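PDB 3FD9: uncharacterized protein from Pseudomonas aeruginosa UCBPP-PA14, which acts as a transcriptional antiactivator, probably keeping the type III secretion regulon off by disrupting self-association and DNA binding of the activator ExsA. Local coordinates for residues W53-Q56 with R57-R60; Q97-D101 with W102-P106; S20-E24 with S25-S29; L62-G65 with R66-R70. All coordinates share one frame; numbering follows the deposited sequence.

Interaction 1 of 4, residues W53-Q56 with R57-R60; sequences WLQQ and RLAR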
loop_
_atom_site.group_PDB
_atom_site.type_symbol
_atom_site.label_atom_id
_atom_site.label_comp_id
_atom_site.label_asym_id
_atom_site.label_seq_id
_atom_site.Cartn_x
_atom_site.Cartn_y
_atom_site.Cartn_z
ATOM N N TRP A 53 -2.437 -18.604 -11.528
ATOM C CA TRP A 53 -3.441 -18.195 -10.542
ATOM C C TRP A 53 -3.046 -16.889 -9.890
ATOM O O TRP A 53 -3.795 -15.925 -9.922
ATOM C CB TRP A 53 -3.619 -19.273 -9.475
ATOM C CG TRP A 53 -4.546 -18.897 -8.363
ATOM C CD1 TRP A 53 -5.908 -18.841 -8.416
ATOM C CD2 TRP A 53 -4.186 -18.548 -7.017
ATOM N NE1 TRP A 53 -6.419 -18.467 -7.196
ATOM C CE2 TRP A 53 -5.382 -18.278 -6.318
ATOM C CE3 TRP A 53 -2.966 -18.420 -6.338
ATOM C CZ2 TRP A 53 -5.401 -17.896 -4.981
ATOM C CZ3 TRP A 53 -2.982 -18.041 -5.007
ATOM C CH2 TRP A 53 -4.197 -17.782 -4.341
ATOM N N LEU A 54 -1.859 -16.856 -9.308
ATOM C CA LEU A 54 -1.418 -15.661 -8.608
ATOM C C LEU A 54 -1.224 -14.507 -9.591
ATOM O O LEU A 54 -1.412 -13.347 -9.240
ATOM C CB LEU A 54 -0.141 -15.937 -7.810
ATOM C CG LEU A 54 0.282 -14.829 -6.843
ATOM C CD1 LEU A 54 -0.879 -14.406 -5.944
ATOM C CD2 LEU A 54 1.477 -15.256 -6.002
ATOM N N GLN A 55 -0.854 -14.827 -10.825
ATOM C CA GLN A 55 -0.682 -13.808 -11.856
ATOM C C GLN A 55 -2.019 -13.166 -12.227
ATOM O O GLN A 55 -2.092 -11.976 -12.527
ATOM C CB GLN A 55 -0.041 -14.416 -13.103
ATOM C CG GLN A 55 1.400 -14.850 -12.924
ATOM C CD GLN A 55 2.346 -13.679 -12.865
ATOM O OE1 GLN A 55 1.992 -12.553 -13.231
ATOM N NE2 GLN A 55 3.565 -13.932 -12.398
ATOM N N GLN A 56 -3.067 -13.981 -12.218
ATOM C CA GLN A 56 -4.418 -13.539 -12.514
ATOM C C GLN A 56 -4.889 -12.592 -11.420
ATOM O O GLN A 56 -5.431 -11.522 -11.699
ATOM C CB GLN A 56 -5.339 -14.761 -12.606
ATOM C CG GLN A 56 -6.832 -14.484 -12.781
ATOM C CD GLN A 56 -7.621 -15.752 -13.138
ATOM O OE1 GLN A 56 -7.485 -16.296 -14.240
ATOM N NE2 GLN A 56 -8.445 -16.223 -12.204
ATOM N N ARG A 57 -4.667 -12.979 -10.169
ATOM C CA ARG A 57 -5.034 -12.124 -9.050
ATOM C C ARG A 57 -4.270 -10.810 -9.091
ATOM O O ARG A 57 -4.847 -9.754 -8.834
ATOM C CB ARG A 57 -4.845 -12.842 -7.717
ATOM C CG ARG A 57 -5.820 -13.990 -7.548
ATOM C CD ARG A 57 -5.887 -14.481 -6.127
ATOM N NE ARG A 57 -6.536 -13.500 -5.259
ATOM C CZ ARG A 57 -7.702 -13.685 -4.646
ATOM N NH1 ARG A 57 -8.367 -14.825 -4.796
ATOM N NH2 ARG A 57 -8.198 -12.726 -3.876
ATOM N N LEU A 58 -2.987 -10.860 -9.432
ATOM C CA LEU A 58 -2.199 -9.634 -9.553
ATOM C C LEU A 58 -2.817 -8.671 -10.573
ATOM O O LEU A 58 -3.133 -7.518 -10.253
ATOM C CB LEU A 58 -0.749 -9.946 -9.928
ATOM C CG LEU A 58 0.164 -8.746 -10.217
ATOM C CD1 LEU A 58 0.191 -7.775 -9.066
ATOM C CD2 LEU A 58 1.586 -9.208 -10.545
ATOM N N ALA A 59 -3.001 -9.159 -11.795
ATOM C CA ALA A 59 -3.571 -8.356 -12.871
ATOM C C ALA A 59 -4.934 -7.755 -12.499
ATOM O O ALA A 59 -5.291 -6.666 -12.950
ATOM C CB ALA A 59 -3.690 -9.188 -14.130
ATOM N N ARG A 60 -5.688 -8.462 -11.669
ATOM C CA ARG A 60 -7.043 -8.047 -11.349
ATOM C C ARG A 60 -7.090 -7.217 -10.072
ATOM O O ARG A 60 -8.126 -6.637 -9.742
ATOM C CB ARG A 60 -7.963 -9.269 -11.258
ATOM C CG ARG A 60 -8.032 -10.041 -12.580
ATOM C CD ARG A 60 -8.902 -11.285 -12.496
ATOM N NE ARG A 60 -9.042 -11.925 -13.805
ATOM C CZ ARG A 60 -9.754 -13.029 -14.024
ATOM N NH1 ARG A 60 -10.387 -13.617 -13.020
ATOM N NH2 ARG A 60 -9.839 -13.545 -15.239
#
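Trp53 with Arg57, and Gln56 with Arg60, are pairs one turn apart on the alpha-helix 52-60. The regular i to i+4 backbone bonds hold the turns together; Ala59 N to Gln55 O is the straightest, at 174°. The packed side is built on Trp53. Arg57 CD sits over one face of its indole, 3.6 Å from CZ2 and toward the rim, a CH-pi contact. The two side chains run alongside each other, pointing the same way. Their polar ends share Asp89, which accepts a hydrogen bond from Trp53 NE1 and forms a salt bridge with Arg57. Arg57 NE turns to Leu62 O in the following loop. Toward solvent, Ala59 is exposed and Gln55 adds only a loose approach, its OE1 4.3 Å from Leu58 CD2. Gln56 and Arg60 are partly exposed. The Gln56 amide and the Arg60 guanidinium stack with planes 11° apart. Their polar atoms bond outward: Gln56 to Gln247 and Asp250, Arg60 to Leu245 O. A chi1 of 174° turns Gln56 CG opposite its backbone N and sends the extended chain along one face of the Arg60 guanidinium, with Gln56 CG 3.4 Å from that plane, over its centre.

Interaction 2 of 4, residues Q97-D101 with W102-P106; sequences QSMID and WVLLP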
loop_
_atom_site.group_PDB
_atom_site.type_symbol
_atom_site.label_atom_id
_atom_site.label_comp_id
_atom_site.label_asym_id
_atom_site.label_seq_id
_atom_site.Cartn_x
_atom_site.Cartn_y
_atom_site.Cartn_z
ATOM N N GLN A 97 -19.506 -7.258 -6.505
ATOM C CA GLN A 97 -18.080 -7.029 -6.608
ATOM C C GLN A 97 -17.401 -8.249 -7.205
ATOM O O GLN A 97 -16.434 -8.132 -7.958
ATOM C CB GLN A 97 -17.485 -6.755 -5.237
ATOM C CG GLN A 97 -16.154 -6.057 -5.308
ATOM C CD GLN A 97 -16.251 -4.742 -6.057
ATOM O OE1 GLN A 97 -17.084 -3.873 -5.717
ATOM N NE2 GLN A 97 -15.407 -4.578 -7.086
ATOM N N SER A 98 -17.902 -9.426 -6.848
ATOM C CA SER A 98 -17.337 -10.674 -7.334
ATOM C C SER A 98 -17.741 -10.922 -8.781
ATOM O O SER A 98 -16.951 -11.404 -9.586
ATOM C CB SER A 98 -17.781 -11.835 -6.450
ATOM O OG SER A 98 -17.053 -11.848 -5.234
HETATM N N MSE A 99 -18.978 -10.583 -9.103
HETATM C CA MSE A 99 -19.464 -10.674 -10.468
HETATM C C MSE A 99 -18.607 -9.815 -11.399
HETATM O O MSE A 99 -18.361 -10.176 -12.548
HETATM C CB MSE A 99 -20.924 -10.226 -10.526
HETATM C CG MSE A 99 -21.451 -10.067 -11.936
HETATM SE SE MSE A 99 -21.657 -11.791 -12.856
HETATM C CE MSE A 99 -23.307 -12.401 -11.948
ATOM N N ILE A 100 -18.136 -8.684 -10.886
ATOM C CA ILE A 100 -17.418 -7.715 -11.699
ATOM C C ILE A 100 -15.968 -8.107 -11.910
ATOM O O ILE A 100 -15.442 -8.000 -13.011
ATOM C CB ILE A 100 -17.435 -6.321 -11.047
ATOM C CG1 ILE A 100 -18.844 -5.724 -11.081
ATOM C CG2 ILE A 100 -16.460 -5.402 -11.744
ATOM C CD1 ILE A 100 -19.012 -4.523 -10.159
ATOM N N ASP A 101 -15.314 -8.544 -10.845
ATOM C CA ASP A 101 -13.878 -8.749 -10.890
ATOM C C ASP A 101 -13.515 -10.080 -11.503
ATOM O O ASP A 101 -12.407 -10.253 -12.008
ATOM C CB ASP A 101 -13.297 -8.671 -9.488
ATOM C CG ASP A 101 -13.289 -7.269 -8.946
ATOM O OD1 ASP A 101 -12.975 -6.333 -9.721
ATOM O OD2 ASP A 101 -13.595 -7.102 -7.744
ATOM N N TRP A 102 -14.450 -11.022 -11.440
ATOM C CA TRP A 102 -14.195 -12.371 -11.899
ATOM C C TRP A 102 -14.831 -12.658 -13.248
ATOM O O TRP A 102 -14.428 -13.578 -13.942
ATOM C CB TRP A 102 -14.642 -13.395 -10.851
ATOM C CG TRP A 102 -13.510 -13.837 -9.955
ATOM C CD1 TRP A 102 -12.549 -14.771 -10.243
ATOM C CD2 TRP A 102 -13.214 -13.357 -8.638
ATOM N NE1 TRP A 102 -11.677 -14.895 -9.187
ATOM C CE2 TRP A 102 -12.062 -14.040 -8.192
ATOM C CE3 TRP A 102 -13.810 -12.419 -7.793
ATOM C CZ2 TRP A 102 -11.500 -13.815 -6.943
ATOM C CZ3 TRP A 102 -13.244 -12.195 -6.551
ATOM C CH2 TRP A 102 -12.103 -12.891 -6.138
ATOM N N VAL A 103 -15.820 -11.869 -13.633
ATOM C CA VAL A 103 -16.499 -12.116 -14.891
ATOM C C VAL A 103 -16.488 -10.880 -15.783
ATOM O O VAL A 103 -15.746 -10.820 -16.754
ATOM C CB VAL A 103 -17.953 -12.583 -14.671
ATOM C CG1 VAL A 103 -18.613 -12.902 -15.995
ATOM C CG2 VAL A 103 -17.984 -13.793 -13.780
ATOM N N LEU A 104 -17.304 -9.892 -15.444
ATOM C CA LEU A 104 -17.543 -8.774 -16.344
ATOM C C LEU A 104 -16.274 -8.117 -16.870
ATOM O O LEU A 104 -16.138 -7.907 -18.076
ATOM C CB LEU A 104 -18.451 -7.741 -15.692
ATOM C CG LEU A 104 -19.808 -8.254 -15.198
ATOM C CD1 LEU A 104 -20.647 -7.077 -14.707
ATOM C CD2 LEU A 104 -20.537 -9.022 -16.280
ATOM N N LEU A 105 -15.343 -7.794 -15.981
ATOM C CA LEU A 105 -14.111 -7.129 -16.400
ATOM C C LEU A 105 -13.181 -8.013 -17.247
ATOM O O LEU A 105 -12.701 -7.584 -18.297
ATOM C CB LEU A 105 -13.366 -6.560 -15.190
ATOM C CG LEU A 105 -13.998 -5.340 -14.538
ATOM C CD1 LEU A 105 -13.024 -4.732 -13.564
ATOM C CD2 LEU A 105 -14.416 -4.304 -15.576
ATOM N N PRO A 106 -12.908 -9.244 -16.790
ATOM C CA PRO A 106 -12.131 -10.161 -17.637
ATOM C C PRO A 106 -12.807 -10.392 -18.987
ATOM O O PRO A 106 -12.181 -10.275 -20.043
ATOM C CB PRO A 106 -12.135 -11.460 -16.836
ATOM C CG PRO A 106 -12.273 -11.008 -15.405
ATOM C CD PRO A 106 -13.195 -9.819 -15.465
#
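Trp102 and Ser98 meet one turn apart on helix 96-115. Trp102 presents the edge of its indole: Ser98 O lies in the ring plane, 3.8 Å from Trp102 CE3. Ser98 OG comes within 4.0 Å of Trp102 CZ3. The ring also lies against Arg57 and Arg60 of helix 52-60 and against Val91 of strand 90-92, so it joins three elements. Asp101 points its CG away from its own carbonyl carbon (chi1 -72°), and the carboxylate reaches back to Gln97. Gln97 NE2 gives Asp101 OD2 a bond of 3.2 Å, nearly straight at 171°, though it comes from above the carboxylate plane. Arg31 of the second subunit forms a salt bridge to the same oxygen. The backbone widens here into a pi-type turn. Leu104 N bonds Met99 O at 3.1 Å and Leu105 N bonds Ile100 O at 3.0 Å, both i to i+5. Pro106 has no N-H to give, and the helix kinks there; its CG packs 3.5 Å from Asp101 O. Ile100 CG2 meets Leu105 CG at 3.7 Å; Ile100 also packs on Leu200 and Leu201 of helix 193-203. Met99 and Ile100 thus pack within the chain, while Asp101 and Leu105, the latter on Met39, face the second subunit. Arg31 and the Gln97 amide would favour a charged Asp101, although Gln97 O, close to OD2, would oppose it.

Interaction 3 of 4, residues S20-E24 with S25-S29; sequences SLYRE and SGIIS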
loop_
_atom_site.group_PDB
_atom_site.type_symbol
_atom_site.label_atom_id
_atom_site.label_comp_id
_atom_site.label_asym_id
_atom_site.label_seq_id
_atom_site.Cartn_x
_atom_site.Cartn_y
_atom_site.Cartn_z
ATOM N N SER A 20 8.319 -8.238 -4.909
ATOM C CA SER A 20 8.188 -6.792 -4.879
ATOM C C SER A 20 6.988 -6.320 -5.700
ATOM O O SER A 20 6.279 -5.410 -5.295
ATOM C CB SER A 20 9.467 -6.144 -5.392
ATOM O OG SER A 20 9.465 -4.760 -5.109
ATOM N N LEU A 21 6.759 -6.939 -6.853
ATOM C CA LEU A 21 5.591 -6.618 -7.672
ATOM C C LEU A 21 4.298 -6.793 -6.896
ATOM O O LEU A 21 3.353 -6.022 -7.056
ATOM C CB LEU A 21 5.541 -7.509 -8.916
ATOM C CG LEU A 21 6.256 -7.020 -10.178
ATOM C CD1 LEU A 21 6.306 -8.127 -11.228
ATOM C CD2 LEU A 21 5.587 -5.762 -10.732
ATOM N N TYR A 22 4.258 -7.826 -6.065
ATOM C CA TYR A 22 3.048 -8.178 -5.340
ATOM C C TYR A 22 2.849 -7.314 -4.110
ATOM O O TYR A 22 1.726 -7.028 -3.716
ATOM C CB TYR A 22 3.081 -9.651 -4.949
ATOM C CG TYR A 22 2.952 -10.574 -6.137
ATOM C CD1 TYR A 22 4.052 -11.260 -6.631
ATOM C CD2 TYR A 22 1.732 -10.742 -6.776
ATOM C CE1 TYR A 22 3.934 -12.101 -7.720
ATOM C CE2 TYR A 22 1.603 -11.577 -7.862
ATOM C CZ TYR A 22 2.704 -12.256 -8.331
ATOM O OH TYR A 22 2.573 -13.092 -9.419
ATOM N N ARG A 23 3.948 -6.905 -3.502
ATOM C CA ARG A 23 3.880 -6.001 -2.381
ATOM C C ARG A 23 3.435 -4.624 -2.869
ATOM O O ARG A 23 2.474 -4.056 -2.342
ATOM C CB ARG A 23 5.231 -5.944 -1.664
ATOM C CG ARG A 23 5.562 -7.209 -0.878
ATOM C CD ARG A 23 5.134 -7.122 0.579
ATOM N NE ARG A 23 3.965 -6.269 0.780
ATOM C CZ ARG A 23 3.994 -5.071 1.362
ATOM N NH1 ARG A 23 5.139 -4.569 1.821
ATOM N NH2 ARG A 23 2.869 -4.374 1.494
ATOM N N GLU A 24 4.116 -4.090 -3.880
ATOM C CA GLU A 24 3.763 -2.779 -4.425
ATOM C C GLU A 24 2.308 -2.688 -4.891
ATOM O O GLU A 24 1.675 -1.639 -4.777
ATOM C CB GLU A 24 4.674 -2.422 -5.589
ATOM C CG GLU A 24 6.092 -2.061 -5.198
ATOM C CD GLU A 24 6.999 -1.961 -6.419
ATOM O OE1 GLU A 24 6.466 -1.975 -7.555
ATOM O OE2 GLU A 24 8.238 -1.872 -6.245
ATOM N N SER A 25 1.789 -3.787 -5.423
ATOM C CA SER A 25 0.428 -3.819 -5.941
ATOM C C SER A 25 -0.595 -4.155 -4.874
ATOM O O SER A 25 -1.772 -4.330 -5.185
ATOM C CB SER A 25 0.312 -4.834 -7.075
ATOM O OG SER A 25 0.930 -4.352 -8.257
ATOM N N GLY A 26 -0.149 -4.261 -3.625
ATOM C CA GLY A 26 -1.039 -4.554 -2.513
ATOM C C GLY A 26 -1.795 -5.856 -2.700
ATOM O O GLY A 26 -2.946 -5.993 -2.284
ATOM N N ILE A 27 -1.149 -6.818 -3.345
ATOM C CA ILE A 27 -1.752 -8.123 -3.545
ATOM C C ILE A 27 -1.458 -8.993 -2.332
ATOM O O ILE A 27 -2.289 -9.807 -1.918
ATOM C CB ILE A 27 -1.216 -8.792 -4.829
ATOM C CG1 ILE A 27 -1.574 -7.941 -6.041
ATOM C CG2 ILE A 27 -1.814 -10.181 -5.018
ATOM C CD1 ILE A 27 -3.082 -7.810 -6.260
ATOM N N ILE A 28 -0.269 -8.794 -1.767
ATOM C CA ILE A 28 0.218 -9.546 -0.620
ATOM C C ILE A 28 0.743 -8.566 0.440
ATOM O O ILE A 28 1.638 -7.764 0.164
ATOM C CB ILE A 28 1.367 -10.471 -1.041
ATOM C CG1 ILE A 28 0.955 -11.311 -2.246
ATOM C CG2 ILE A 28 1.784 -11.366 0.101
ATOM C CD1 ILE A 28 1.753 -12.586 -2.422
ATOM N N SER A 29 0.195 -8.619 1.649
ATOM C CA SER A 29 0.644 -7.711 2.695
ATOM C C SER A 29 2.026 -8.108 3.208
ATOM O O SER A 29 2.491 -9.213 2.952
ATOM C CB SER A 29 -0.357 -7.678 3.847
ATOM O OG SER A 29 -0.345 -8.906 4.548
#
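Tyr22 and Arg23 offer their carbonyls to Ile27 and Gly26, which end helix 19-24 in a Schellman motif. The backbone bonds define it. Ile27 N reaches Tyr22 O at 2.9 Å, the wide six-to-one bond, and Gly26 N reaches Arg23 O, also at 2.9 Å. Gly26 takes a positive phi of 58°, which glycine adopts readily, and turns the chain out of the helix. Ile28 N adds a weak third bond to the turn, so Tyr22 O receives two N-H groups. One residue earlier, the last i to i+4 bond runs from Ser25 N to Leu21 O, 3.2 Å, and Ser25 OG makes a second, weak bond to the same oxygen.

The apolar contacts follow the same fold-back. Ile27 CG2 approaches the edge of the Tyr22 ring, 4.0 Å from CD2. This pairing of Ile27, just past the glycine, with Tyr22 in the last turn is the usual hydrophobic part of the motif. Ile28 CG1 adds to it, 3.8 Å from Tyr22 CB. Leu58 of helix 52-60 packs on both Tyr22 and Ile27, and the tyrosine OH bonds Phe49 O.

The side-chain polar contact belongs to Arg23. Its chain bends at chi2 (-93°) and again at chi3, which folds the guanidinium back over the loop. Ala30 and Leu33 of helix 30-39, which Ser29 caps, pack on the Arg23 side chain. Ile28 O lies at the edge of the guanidinium, close to its plane, 2.8 Å from Arg23 NE, which donates to it.

Interaction 4 of 4, residues L62-G65 with R66-R70; sequences LALG and REEVR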
loop_
_atom_site.group_PDB
_atom_site.type_symbol
_atom_site.label_atom_id
_atom_site.label_comp_id
_atom_site.label_asym_id
_atom_site.label_seq_id
_atom_site.Cartn_x
_atom_site.Cartn_y
_atom_site.Cartn_z
ATOM N N LEU A 62 -6.641 -8.461 -7.026
ATOM C CA LEU A 62 -7.379 -9.235 -6.032
ATOM C C LEU A 62 -6.524 -9.719 -4.849
ATOM O O LEU A 62 -6.006 -10.832 -4.846
ATOM C CB LEU A 62 -8.104 -10.406 -6.700
ATOM C CG LEU A 62 -9.132 -9.996 -7.762
ATOM C CD1 LEU A 62 -9.738 -11.207 -8.439
ATOM C CD2 LEU A 62 -10.223 -9.141 -7.148
ATOM N N ALA A 63 -6.419 -8.869 -3.835
ATOM C CA ALA A 63 -5.605 -9.126 -2.654
ATOM C C ALA A 63 -5.904 -10.462 -1.983
ATOM O O ALA A 63 -7.055 -10.864 -1.891
ATOM C CB ALA A 63 -5.798 -7.993 -1.659
ATOM N N LEU A 64 -4.870 -11.130 -1.485
ATOM C CA LEU A 64 -5.050 -12.402 -0.790
ATOM C C LEU A 64 -5.655 -12.215 0.599
ATOM O O LEU A 64 -5.407 -11.206 1.262
ATOM C CB LEU A 64 -3.714 -13.136 -0.655
ATOM C CG LEU A 64 -2.847 -13.271 -1.907
ATOM C CD1 LEU A 64 -1.688 -14.190 -1.614
ATOM C CD2 LEU A 64 -3.662 -13.804 -3.065
ATOM N N GLY A 65 -6.426 -13.205 1.041
ATOM C CA GLY A 65 -6.973 -13.206 2.387
ATOM C C GLY A 65 -6.499 -14.429 3.141
ATOM O O GLY A 65 -5.608 -15.129 2.676
ATOM N N ARG A 66 -7.086 -14.696 4.302
ATOM C CA ARG A 66 -6.653 -15.828 5.109
ATOM C C ARG A 66 -6.673 -17.131 4.322
ATOM O O ARG A 66 -5.731 -17.917 4.385
ATOM C CB ARG A 66 -7.531 -15.981 6.350
ATOM C CG ARG A 66 -7.271 -14.981 7.459
ATOM C CD ARG A 66 -8.024 -15.404 8.714
ATOM N NE ARG A 66 -9.311 -16.020 8.378
ATOM C CZ ARG A 66 -9.944 -16.911 9.139
ATOM N NH1 ARG A 66 -9.409 -17.304 10.290
ATOM N NH2 ARG A 66 -11.108 -17.418 8.745
ATOM N N GLU A 67 -7.757 -17.357 3.586
ATOM C CA GLU A 67 -7.961 -18.622 2.892
ATOM C C GLU A 67 -6.995 -18.787 1.725
ATOM O O GLU A 67 -6.428 -19.861 1.526
ATOM C CB GLU A 67 -9.410 -18.749 2.420
ATOM C CG GLU A 67 -9.759 -20.100 1.805
ATOM C CD GLU A 67 -9.472 -21.273 2.732
ATOM O OE1 GLU A 67 -9.247 -21.044 3.937
ATOM O OE2 GLU A 67 -9.469 -22.426 2.250
ATOM N N GLU A 68 -6.806 -17.722 0.958
ATOM C CA GLU A 68 -5.855 -17.766 -0.134
ATOM C C GLU A 68 -4.484 -18.147 0.402
ATOM O O GLU A 68 -3.796 -18.982 -0.179
ATOM C CB GLU A 68 -5.798 -16.434 -0.873
ATOM C CG GLU A 68 -6.987 -16.176 -1.780
ATOM C CD GLU A 68 -8.298 -16.057 -1.017
ATOM O OE1 GLU A 68 -8.362 -15.293 -0.014
ATOM O OE2 GLU A 68 -9.271 -16.725 -1.435
ATOM N N VAL A 69 -4.083 -17.556 1.518
ATOM C CA VAL A 69 -2.807 -17.937 2.111
ATOM C C VAL A 69 -2.800 -19.418 2.499
ATOM O O VAL A 69 -1.871 -20.150 2.142
ATOM C CB VAL A 69 -2.432 -17.079 3.328
ATOM C CG1 VAL A 69 -1.212 -17.667 4.012
ATOM C CG2 VAL A 69 -2.164 -15.651 2.907
ATOM N N ARG A 70 -3.827 -19.867 3.216
ATOM C CA ARG A 70 -3.871 -21.261 3.646
ATOM C C ARG A 70 -3.771 -22.215 2.454
ATOM O O ARG A 70 -2.970 -23.155 2.477
ATOM C CB ARG A 70 -5.124 -21.569 4.469
ATOM C CG ARG A 70 -4.922 -22.732 5.422
ATOM C CD ARG A 70 -6.221 -23.227 6.047
ATOM N NE ARG A 70 -6.799 -24.361 5.324
ATOM C CZ ARG A 70 -7.998 -24.350 4.756
ATOM N NH1 ARG A 70 -8.754 -23.265 4.838
ATOM N NH2 ARG A 70 -8.450 -25.423 4.120
#
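Gly65 O accepts Val69 N at 3.1 Å, close to linear at 169°, and this bond starts helix 66-76 with Gly65 as its N-cap. Leading up to it, residues 62-64 run in extended form from the end of helix 52-60.

Glu68 makes the main side-chain contact. Three residues past the cap, it folds back on the helix start. Its chain bends at chi2 (64°), which brings the carboxylate to the cap residue. Glu68 OE1 accepts Gly65 N at 3.0 Å through its anti lone pair. The bond is not straight, 138° at the hydrogen. This is the glutamate half of a capping box; the other half needs a side chain at the N-cap, and glycine has none.

Leu64 packs across it. Its CB lies 3.9 Å from Glu68 CB, and its CD2 comes to 4.0 Å from the same atom. Leu64 also packs on Leu54 and Arg57 of helix 52-60. Val69 covers the other bonded group: its CG2 sits 3.5 Å from Gly65 O, and helix 30-39 packs on it through Gln32 and Leu36. Leu64 O, in turn, takes a bond from Gln32 NE2.

The second carboxylate oxygen of Glu68 looks toward helix 52-60, where Arg57 forms a long, weak ion pair with it. Asp89 OD1 is also near. The N-terminal end of the helix, the cap N-H and Arg57 would all stabilise a negative charge on Glu68, whereas Asp89 would oppose it, so its ionisation may reflect a balance between them.

Helix 52-60, the site of interaction 1, lies nearest the centre of the chain and touches the other three. Interaction 2 is the most buried contact. It is mainly apolar, and it meets interaction 1 where Arg60 packs on Pro106. Interactions 3 and 4 lie farther out, about 13 Å apart between centres, and are partly exposed. Their loops join through a backbone bond between Ile27 and Leu64. Interaction 3 ends a helix with a Schellman turn and interaction 4 starts one with an N-cap and Glu68. Interaction 1 instead keeps regular i to i+4 bonds, and interaction 2 widens to i to i+5. Interactions 2 and 3 do not touch, but interactions 2, 3 and 4 all reach neighbouring subunits.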